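Local coordinates for protein probable LacI-family transcriptional regulator (Corynebacterium glutamicum ATCC 13032, PDB 3BIL) that probably regulates transcription by binding DNA, as LacI-family proteins do, and carries a core domain related to periplasmic binding proteins, at residues I267-T278 with H287-N295; P168-E177 with R202-S213. All coordinates share one frame; numbering follows the deposited sequence.

How the interactions relate
Both contacts belong to the same lobe of the periplasmic-binding-protein core, with centres about 15 Å apart. Interaction 1 joins two neighbouring parallel strands of the sheet; interaction 2 packs together two helices, 169-181 and 197-212, on the same side of that sheet. They meet directly. Ile292 CD1 of interaction 1 lies 3.6 Å from Gly171 O, under helix 169-181, and Phe276 CE2 lies 3.4 Å from Arg202 NH1. Gln294 OE1, bonded to Ser166, is packed 3.4 Å from Arg202 NH2, whose guanidinium bonds Gly248 through NH1. In LacI-family relatives the effector sits in the cleft between the two lobes, beside the C-terminal ends of such strands; by analogy the cleft here is probably the effector site.

Interaction 1 of 2, residues I267-T278 with H287-N295; sequences IGKDVSVIGFDT and HPLTVIDQN
Strands 272-276 and 291-293 run side by side at 24°, in parallel register, Gly275 beside Val291 and Phe276 beside Ile292. They are adjacent strands of the Rossmann-like open sheet of one lobe. Three backbone bonds tie them: Gly275 N to Thr290 O (3.0 Å), Ile292 N to Gly275 O and Asp277 N to Ile292 O. Gly275, having no side chain, lets Val291 CG1 come to 3.8 Å from its CA. On this face Val273 and Leu289 also pack together, beneath helix 250-262.

On the other face Ile292 lies against Phe276. Its CG2, anti to the backbone N, sits 4.0 Å from the ring centroid in a CH-pi contact, offset toward the rim by CZ, while CD1 reaches CE1. Helix 169-181 covers this isoleucine. Two residues back along the strands, on the same face, Ile274 CD1 lies alongside Thr290 CG2, pointing the same way.

Past the strand ends, Gln294 NE2 comes to the Phe276 edge near the ring plane, with amide and ring planes 66° apart. The same NH2 turns to Asp277 OD1, at a modelled 2.4 Å too short to trust in detail; Gln294 OE1 bonds Ser166 OG, and Asp277 OD2 bonds Ser250 OG.

Interaction 2 of 2, residues P168-E177 with R202-S213; sequences PQPGIAAAVE and RLEDFKAACANS
Ile172 and Val176, one helical turn apart, are the two bumps that helix 169-181 presses into helix 197-212. The axes of the two helical segments cross at -41°, 8.9 Å apart, and the fit is ridges-into-grooves: the Ile172-Val176 ridge lies between the Arg202-Phe206-Cys210 and Asp205-Ala209-Ser213 ridges. Ile172 enters the hollow between Arg202, Asp205 and Phe206: CG2 settles 3.6 Å from Phe206 CA, and CD1 reaches 3.8 Å from Arg202 CB. Val176 fills the next hollow, between Phe206, Ala209, Cys210 and Ser213. CG1, anti to the backbone N (chi1 169°), goes to Ala209 O and the Ser213 hydroxyl, while CG2 goes to Ala209 CB (3.7 Å) and Phe206 CD1. The Ala209 methyl is seated against Ala173 and Val176, 4.0 Å from Ala173 CA.

At one end the Pro168 ring crosses the Arg202 chain at about a right angle, CB 3.9 Å from Arg202 CG. Asp205 OD1 rests 3.5 Å from Pro168 CG; the positive N-terminal end of helix 169-181 may offset its crowding with like-charged Glu201. At the other end Ser213 OG donates to Glu177 OE2 (2.8 Å), on the anti side of the carboxylate, 26° out of its plane.

Beneath the pair lies the sheet: Ile172 and Ala175 touch Phe246 of strand 244-247, the Phe206 ring stacks on Tyr189 of strand 187-190, and Arg202 NH1 bonds Gly248 O just beyond strand 244-247.

Interaction 1 of 2, residues I267-T278 with H287-N295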
loop_
_atom_site.group_PDB
_atom_site.type_symbol
_atom_site.label_atom_id
_atom_site.label_comp_id
_atom_site.label_asym_id
_atom_site.label_seq_id
_atom_site.Cartn_x
_atom_site.Cartn_y
_atom_site.Cartn_z
ATOM N N ILE A 267 -8.136 1.111 -21.411
ATOM C CA ILE A 267 -7.350 -0.094 -21.346
ATOM C C ILE A 267 -8.163 -1.319 -21.712
ATOM O O ILE A 267 -9.353 -1.409 -21.380
ATOM C CB ILE A 267 -6.761 -0.302 -19.956
ATOM C CG1 ILE A 267 -5.882 0.902 -19.639
ATOM C CG2 ILE A 267 -5.995 -1.681 -19.903
ATOM C CD1 ILE A 267 -5.028 0.792 -18.453
ATOM N N GLY A 268 -7.515 -2.281 -22.370
ATOM C CA GLY A 268 -8.230 -3.422 -22.942
ATOM C C GLY A 268 -9.184 -3.075 -24.086
ATOM O O GLY A 268 -9.821 -3.966 -24.631
ATOM N N LYS A 269 -9.283 -1.803 -24.471
ATOM C CA LYS A 269 -10.088 -1.404 -25.641
ATOM C C LYS A 269 -9.292 -0.536 -26.652
ATOM O O LYS A 269 -9.225 -0.845 -27.835
ATOM C CB LYS A 269 -11.373 -0.720 -25.159
ATOM C CG LYS A 269 -12.224 -0.036 -26.205
ATOM C CD LYS A 269 -13.543 -0.761 -26.483
ATOM C CE LYS A 269 -14.220 -0.189 -27.760
ATOM N NZ LYS A 269 -13.486 -0.578 -29.031
ATOM N N ASP A 270 -8.654 0.529 -26.184
ATOM C CA ASP A 270 -7.943 1.445 -27.081
ATOM C C ASP A 270 -6.434 1.267 -27.010
ATOM O O ASP A 270 -5.734 1.744 -27.877
ATOM C CB ASP A 270 -8.280 2.899 -26.745
ATOM C CG ASP A 270 -9.725 3.241 -26.999
ATOM O OD1 ASP A 270 -10.204 3.002 -28.144
ATOM O OD2 ASP A 270 -10.380 3.758 -26.052
ATOM N N VAL A 271 -5.942 0.586 -25.977
ATOM C CA VAL A 271 -4.523 0.363 -25.798
ATOM C C VAL A 271 -4.394 -0.890 -24.935
ATOM O O VAL A 271 -5.300 -1.173 -24.143
ATOM C CB VAL A 271 -3.962 1.516 -25.006
ATOM C CG1 VAL A 271 -4.582 1.519 -23.545
ATOM C CG2 VAL A 271 -2.476 1.464 -24.945
ATOM N N SER A 272 -3.284 -1.623 -25.043
ATOM C CA SER A 272 -3.054 -2.785 -24.201
ATOM C C SER A 272 -2.139 -2.446 -23.032
ATOM O O SER A 272 -1.205 -1.699 -23.213
ATOM C CB SER A 272 -2.424 -3.947 -24.998
ATOM O OG SER A 272 -3.294 -4.358 -26.051
ATOM N N VAL A 273 -2.376 -3.041 -21.850
ATOM C CA VAL A 273 -1.470 -2.857 -20.720
ATOM C C VAL A 273 -0.994 -4.201 -20.167
ATOM O O VAL A 273 -1.774 -5.136 -20.055
ATOM C CB VAL A 273 -2.109 -1.987 -19.591
ATOM C CG1 VAL A 273 -1.161 -1.827 -18.382
ATOM C CG2 VAL A 273 -2.420 -0.627 -20.123
ATOM N N ILE A 274 0.294 -4.271 -19.846
ATOM C CA ILE A 274 0.819 -5.299 -18.986
ATOM C C ILE A 274 1.369 -4.641 -17.730
ATOM O O ILE A 274 2.236 -3.771 -17.841
ATOM C CB ILE A 274 1.975 -6.102 -19.633
ATOM C CG1 ILE A 274 1.585 -6.619 -21.027
ATOM C CG2 ILE A 274 2.392 -7.249 -18.697
ATOM C CD1 ILE A 274 0.589 -7.770 -21.044
ATOM N N GLY A 275 0.880 -5.067 -16.551
ATOM C CA GLY A 275 1.275 -4.450 -15.296
ATOM C C GLY A 275 2.248 -5.308 -14.577
ATOM O O GLY A 275 2.454 -6.436 -14.952
ATOM N N PHE A 276 2.845 -4.784 -13.524
ATOM C CA PHE A 276 3.762 -5.588 -12.729
ATOM C C PHE A 276 3.299 -5.590 -11.277
ATOM O O PHE A 276 2.965 -4.528 -10.750
ATOM C CB PHE A 276 5.192 -5.071 -12.856
ATOM C CG PHE A 276 6.235 -6.173 -13.093
ATOM C CD1 PHE A 276 6.635 -6.507 -14.391
ATOM C CD2 PHE A 276 6.810 -6.862 -12.017
ATOM C CE1 PHE A 276 7.593 -7.504 -14.626
ATOM C CE2 PHE A 276 7.761 -7.881 -12.234
ATOM C CZ PHE A 276 8.155 -8.202 -13.539
ATOM N N ASP A 277 3.268 -6.786 -10.664
ATOM C CA ASP A 277 2.739 -7.051 -9.305
ATOM C C ASP A 277 1.219 -7.033 -9.104
ATOM O O ASP A 277 0.447 -6.582 -9.942
ATOM C CB ASP A 277 3.454 -6.237 -8.223
ATOM C CG ASP A 277 4.950 -6.302 -8.375
ATOM O OD1 ASP A 277 5.547 -7.376 -8.092
ATOM O OD2 ASP A 277 5.521 -5.285 -8.821
ATOM N N THR A 278 0.806 -7.576 -7.975
ATOM C CA THR A 278 -0.538 -8.128 -7.853
ATOM C C THR A 278 -1.620 -7.220 -7.271
ATOM O O THR A 278 -2.748 -7.670 -7.162
ATOM C CB THR A 278 -0.537 -9.460 -7.049
ATOM O OG1 THR A 278 0.520 -9.456 -6.062
ATOM C CG2 THR A 278 -0.355 -10.603 -7.979
ATOM N N HIS A 287 -11.565 -3.346 -17.190
ATOM C CA HIS A 287 -10.978 -4.508 -17.825
ATOM C C HIS A 287 -9.787 -4.898 -16.963
ATOM O O HIS A 287 -8.760 -4.210 -16.936
ATOM C CB HIS A 287 -10.545 -4.222 -19.246
ATOM C CG HIS A 287 -11.673 -3.922 -20.182
ATOM N ND1 HIS A 287 -12.379 -2.732 -20.145
ATOM C CD2 HIS A 287 -12.203 -4.646 -21.197
ATOM C CE1 HIS A 287 -13.302 -2.745 -21.092
ATOM N NE2 HIS A 287 -13.216 -3.892 -21.744
ATOM N N PRO A 288 -9.932 -5.983 -16.207
ATOM C CA PRO A 288 -8.854 -6.273 -15.286
ATOM C C PRO A 288 -7.509 -6.367 -16.009
ATOM O O PRO A 288 -7.476 -6.623 -17.213
ATOM C CB PRO A 288 -9.289 -7.604 -14.673
ATOM C CG PRO A 288 -10.814 -7.537 -14.767
ATOM C CD PRO A 288 -11.016 -6.976 -16.120
ATOM N N LEU A 289 -6.422 -6.142 -15.272
ATOM C CA LEU A 289 -5.126 -6.020 -15.871
ATOM C C LEU A 289 -4.379 -7.330 -15.915
ATOM O O LEU A 289 -4.140 -7.935 -14.891
ATOM C CB LEU A 289 -4.275 -5.023 -15.098
ATOM C CG LEU A 289 -3.894 -3.689 -15.680
ATOM C CD1 LEU A 289 -5.133 -2.827 -15.915
ATOM C CD2 LEU A 289 -2.991 -3.074 -14.657
ATOM N N THR A 290 -3.956 -7.734 -17.105
ATOM C CA THR A 290 -2.949 -8.738 -17.201
ATOM C C THR A 290 -1.691 -8.224 -16.458
ATOM O O THR A 290 -1.225 -7.135 -16.692
ATOM C CB THR A 290 -2.712 -9.064 -18.665
ATOM O OG1 THR A 290 -3.951 -9.498 -19.265
ATOM C CG2 THR A 290 -1.666 -10.171 -18.813
ATOM N N VAL A 291 -1.132 -9.015 -15.566
ATOM C CA VAL A 291 0.030 -8.589 -14.810
ATOM C C VAL A 291 0.979 -9.764 -14.623
ATOM O O VAL A 291 0.607 -10.936 -14.794
ATOM C CB VAL A 291 -0.324 -8.081 -13.369
ATOM C CG1 VAL A 291 -1.105 -6.701 -13.383
ATOM C CG2 VAL A 291 -1.082 -9.137 -12.543
ATOM N N ILE A 292 2.211 -9.424 -14.252
ATOM C CA ILE A 292 3.223 -10.377 -13.941
ATOM C C ILE A 292 3.302 -10.501 -12.437
ATOM O O ILE A 292 3.568 -9.544 -11.731
ATOM C CB ILE A 292 4.558 -9.999 -14.616
ATOM C CG1 ILE A 292 4.415 -10.204 -16.138
ATOM C CG2 ILE A 292 5.705 -10.853 -14.067
ATOM C CD1 ILE A 292 5.622 -9.726 -16.931
ATOM N N ASP A 293 3.005 -11.686 -11.939
ATOM C CA ASP A 293 3.019 -11.901 -10.518
ATOM C C ASP A 293 4.396 -12.437 -10.124
ATOM O O ASP A 293 4.978 -13.258 -10.812
ATOM C CB ASP A 293 1.866 -12.844 -10.122
ATOM C CG ASP A 293 1.987 -13.399 -8.686
ATOM O OD1 ASP A 293 2.759 -12.878 -7.871
ATOM O OD2 ASP A 293 1.303 -14.376 -8.356
ATOM N N GLN A 294 4.914 -11.957 -9.018
ATOM C CA GLN A 294 6.203 -12.371 -8.542
ATOM C C GLN A 294 6.136 -13.272 -7.358
ATOM O O GLN A 294 7.182 -13.682 -6.832
ATOM C CB GLN A 294 6.937 -11.156 -8.068
ATOM C CG GLN A 294 7.782 -10.566 -9.097
ATOM C CD GLN A 294 8.451 -9.413 -8.517
ATOM O OE1 GLN A 294 9.566 -9.535 -8.004
ATOM N NE2 GLN A 294 7.745 -8.285 -8.480
ATOM N N ASN A 295 4.925 -13.533 -6.894
ATOM C CA ASN A 295 4.711 -14.470 -5.826
ATOM C C ASN A 295 5.441 -14.088 -4.536
ATOM O O ASN A 295 6.263 -14.854 -4.029
ATOM C CB ASN A 295 5.088 -15.880 -6.296
ATOM C CG ASN A 295 4.161 -16.920 -5.741
ATOM O OD1 ASN A 295 4.267 -17.311 -4.566
ATOM N ND2 ASN A 295 3.191 -17.336 -6.564
#

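Interaction 2 of 2, residues P168-E177 with R202-S213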
loop_
_atom_site.group_PDB
_atom_site.type_symbol
_atom_site.label_atom_id
_atom_site.label_comp_id
_atom_site.label_asym_id
_atom_site.label_seq_id
_atom_site.Cartn_x
_atom_site.Cartn_y
_atom_site.Cartn_z
ATOM N N PRO A 168 12.618 -13.145 -13.359
ATOM C CA PRO A 168 11.611 -12.425 -14.162
ATOM C C PRO A 168 11.418 -12.944 -15.560
ATOM O O PRO A 168 10.439 -12.566 -16.236
ATOM C CB PRO A 168 12.137 -10.983 -14.184
ATOM C CG PRO A 168 13.597 -11.047 -13.691
ATOM C CD PRO A 168 13.929 -12.461 -13.330
ATOM N N GLN A 169 12.308 -13.824 -16.012
ATOM C CA GLN A 169 12.302 -14.237 -17.429
ATOM C C GLN A 169 11.010 -14.993 -17.881
ATOM O O GLN A 169 10.457 -14.704 -18.967
ATOM C CB GLN A 169 13.581 -15.007 -17.739
ATOM C CG GLN A 169 13.855 -15.351 -19.209
ATOM C CD GLN A 169 12.955 -16.444 -19.768
ATOM O OE1 GLN A 169 12.651 -17.448 -19.102
ATOM N NE2 GLN A 169 12.516 -16.250 -21.013
ATOM N N PRO A 170 10.542 -15.981 -17.080
ATOM C CA PRO A 170 9.325 -16.711 -17.456
ATOM C C PRO A 170 8.070 -15.878 -17.633
ATOM O O PRO A 170 7.371 -16.052 -18.621
ATOM C CB PRO A 170 9.170 -17.732 -16.329
ATOM C CG PRO A 170 10.586 -17.918 -15.800
ATOM C CD PRO A 170 11.164 -16.544 -15.857
ATOM N N GLY A 171 7.785 -14.953 -16.717
ATOM C CA GLY A 171 6.650 -14.004 -16.873
ATOM C C GLY A 171 6.810 -13.019 -18.030
ATOM O O GLY A 171 5.865 -12.812 -18.848
ATOM N N ILE A 172 8.007 -12.431 -18.141
ATOM C CA ILE A 172 8.283 -11.477 -19.228
ATOM C C ILE A 172 8.166 -12.149 -20.609
ATOM O O ILE A 172 7.426 -11.649 -21.536
ATOM C CB ILE A 172 9.586 -10.743 -19.016
ATOM C CG1 ILE A 172 9.497 -9.904 -17.734
ATOM C CG2 ILE A 172 9.864 -9.825 -20.183
ATOM C CD1 ILE A 172 10.842 -9.402 -17.165
ATOM N N ALA A 173 8.803 -13.316 -20.733
ATOM C CA ALA A 173 8.686 -14.101 -21.983
ATOM C C ALA A 173 7.247 -14.427 -22.326
ATOM O O ALA A 173 6.852 -14.286 -23.486
ATOM C CB ALA A 173 9.470 -15.340 -21.892
ATOM N N ALA A 174 6.419 -14.815 -21.338
ATOM C CA ALA A 174 5.014 -15.090 -21.682
ATOM C C ALA A 174 4.197 -13.879 -22.019
ATOM O O ALA A 174 3.327 -13.912 -22.937
ATOM C CB ALA A 174 4.343 -15.892 -20.622
ATOM N N ALA A 175 4.434 -12.792 -21.294
ATOM C CA ALA A 175 3.775 -11.544 -21.669
ATOM C C ALA A 175 4.174 -11.123 -23.073
ATOM O O ALA A 175 3.298 -10.774 -23.869
ATOM C CB ALA A 175 4.053 -10.460 -20.692
ATOM N N VAL A 176 5.473 -11.169 -23.416
ATOM C CA VAL A 176 5.884 -10.794 -24.803
ATOM C C VAL A 176 5.244 -11.700 -25.855
ATOM O O VAL A 176 4.637 -11.196 -26.821
ATOM C CB VAL A 176 7.414 -10.713 -24.983
ATOM C CG1 VAL A 176 7.790 -10.591 -26.447
ATOM C CG2 VAL A 176 7.994 -9.507 -24.191
ATOM N N GLU A 177 5.329 -13.023 -25.635
ATOM C CA GLU A 177 4.674 -14.030 -26.483
ATOM C C GLU A 177 3.232 -13.677 -26.755
ATOM O O GLU A 177 2.824 -13.600 -27.906
ATOM C CB GLU A 177 4.796 -15.450 -25.902
ATOM C CG GLU A 177 5.830 -16.347 -26.609
ATOM C CD GLU A 177 5.602 -16.435 -28.143
ATOM O OE1 GLU A 177 4.530 -16.952 -28.569
ATOM O OE2 GLU A 177 6.492 -15.983 -28.922
ATOM N N ARG A 202 15.185 -7.154 -15.784
ATOM C CA ARG A 202 13.908 -7.177 -16.481
ATOM C C ARG A 202 13.969 -6.493 -17.812
ATOM O O ARG A 202 13.158 -6.810 -18.706
ATOM C CB ARG A 202 12.819 -6.505 -15.633
ATOM C CG ARG A 202 12.680 -7.149 -14.256
ATOM C CD ARG A 202 11.520 -6.582 -13.513
ATOM N NE ARG A 202 11.517 -7.112 -12.173
ATOM C CZ ARG A 202 10.796 -6.595 -11.191
ATOM N NH1 ARG A 202 10.070 -5.519 -11.428
ATOM N NH2 ARG A 202 10.826 -7.124 -9.978
ATOM N N LEU A 203 14.881 -5.527 -17.956
ATOM C CA LEU A 203 15.021 -4.910 -19.271
ATOM C C LEU A 203 15.850 -5.815 -20.218
ATOM O O LEU A 203 15.490 -5.955 -21.397
ATOM C CB LEU A 203 15.515 -3.463 -19.185
ATOM C CG LEU A 203 16.089 -2.861 -20.466
ATOM C CD1 LEU A 203 14.983 -2.324 -21.396
ATOM C CD2 LEU A 203 17.113 -1.770 -20.089
ATOM N N GLU A 204 16.910 -6.465 -19.716
ATOM C CA GLU A 204 17.565 -7.549 -20.505
ATOM C C GLU A 204 16.492 -8.541 -21.027
ATOM O O GLU A 204 16.386 -8.742 -22.255
ATOM C CB GLU A 204 18.642 -8.344 -19.731
ATOM C CG GLU A 204 19.786 -7.562 -19.054
ATOM C CD GLU A 204 20.688 -8.454 -18.128
ATOM O OE1 GLU A 204 21.453 -7.883 -17.301
ATOM O OE2 GLU A 204 20.638 -9.717 -18.219
ATOM N N ASP A 205 15.680 -9.101 -20.104
ATOM C CA ASP A 205 14.675 -10.139 -20.422
ATOM C C ASP A 205 13.591 -9.707 -21.387
ATOM O O ASP A 205 13.138 -10.454 -22.247
ATOM C CB ASP A 205 14.036 -10.657 -19.146
ATOM C CG ASP A 205 15.050 -11.286 -18.210
ATOM O OD1 ASP A 205 14.776 -11.400 -16.998
ATOM O OD2 ASP A 205 16.134 -11.672 -18.680
ATOM N N PHE A 206 13.130 -8.497 -21.244
ATOM C CA PHE A 206 12.186 -8.018 -22.205
ATOM C C PHE A 206 12.879 -7.895 -23.579
ATOM O O PHE A 206 12.238 -8.148 -24.625
ATOM C CB PHE A 206 11.579 -6.676 -21.718
ATOM C CG PHE A 206 10.946 -5.872 -22.811
ATOM C CD1 PHE A 206 9.634 -6.091 -23.170
ATOM C CD2 PHE A 206 11.704 -4.921 -23.520
ATOM C CE1 PHE A 206 9.034 -5.348 -24.190
ATOM C CE2 PHE A 206 11.145 -4.201 -24.566
ATOM C CZ PHE A 206 9.790 -4.417 -24.904
ATOM N N LYS A 207 14.159 -7.499 -23.600
ATOM C CA LYS A 207 14.871 -7.338 -24.899
ATOM C C LYS A 207 15.045 -8.694 -25.618
ATOM O O LYS A 207 14.620 -8.854 -26.784
ATOM C CB LYS A 207 16.211 -6.576 -24.759
ATOM C CG LYS A 207 16.131 -5.010 -24.793
ATOM C CD LYS A 207 17.327 -4.438 -24.036
ATOM C CE LYS A 207 17.950 -3.171 -24.690
ATOM N NZ LYS A 207 19.028 -2.508 -23.786
ATOM N N ALA A 208 15.604 -9.671 -24.900
ATOM C CA ALA A 208 15.704 -11.063 -25.394
ATOM C C ALA A 208 14.374 -11.713 -25.809
ATOM O O ALA A 208 14.290 -12.303 -26.886
ATOM C CB ALA A 208 16.435 -11.927 -24.383
ATOM N N ALA A 209 13.337 -11.601 -24.973
ATOM C CA ALA A 209 11.995 -12.083 -25.350
ATOM C C ALA A 209 11.503 -11.522 -26.668
ATOM O O ALA A 209 10.869 -12.227 -27.429
ATOM C CB ALA A 209 10.962 -11.767 -24.275
ATOM N N CYS A 210 11.734 -10.237 -26.910
ATOM C CA CYS A 210 11.331 -9.628 -28.169
ATOM C C CYS A 210 12.063 -10.265 -29.357
ATOM O O CYS A 210 11.460 -10.545 -30.406
ATOM C CB CYS A 210 11.596 -8.135 -28.115
ATOM S SG CYS A 210 10.387 -7.224 -27.114
ATOM N N ALA A 211 13.361 -10.496 -29.184
ATOM C CA ALA A 211 14.161 -11.177 -30.191
ATOM C C ALA A 211 13.628 -12.595 -30.274
ATOM O O ALA A 211 13.274 -13.062 -31.354
ATOM C CB ALA A 211 15.656 -11.165 -29.810
ATOM N N ASN A 212 13.543 -13.287 -29.140
ATOM C CA ASN A 212 13.157 -14.677 -29.217
ATOM C C ASN A 212 11.787 -14.880 -29.830
ATOM O O ASN A 212 11.535 -15.921 -30.442
ATOM C CB ASN A 212 13.248 -15.418 -27.899
ATOM C CG ASN A 212 12.782 -16.870 -28.049
ATOM O OD1 ASN A 212 13.600 -17.760 -28.300
ATOM N ND2 ASN A 212 11.456 -17.103 -27.980
ATOM N N SER A 213 10.897 -13.911 -29.638
ATOM C CA SER A 213 9.556 -13.956 -30.203
ATOM C C SER A 213 9.574 -13.428 -31.626
ATOM O O SER A 213 8.529 -13.400 -32.288
ATOM C CB SER A 213 8.606 -13.106 -29.363
ATOM O OG SER A 213 8.151 -13.782 -28.202
#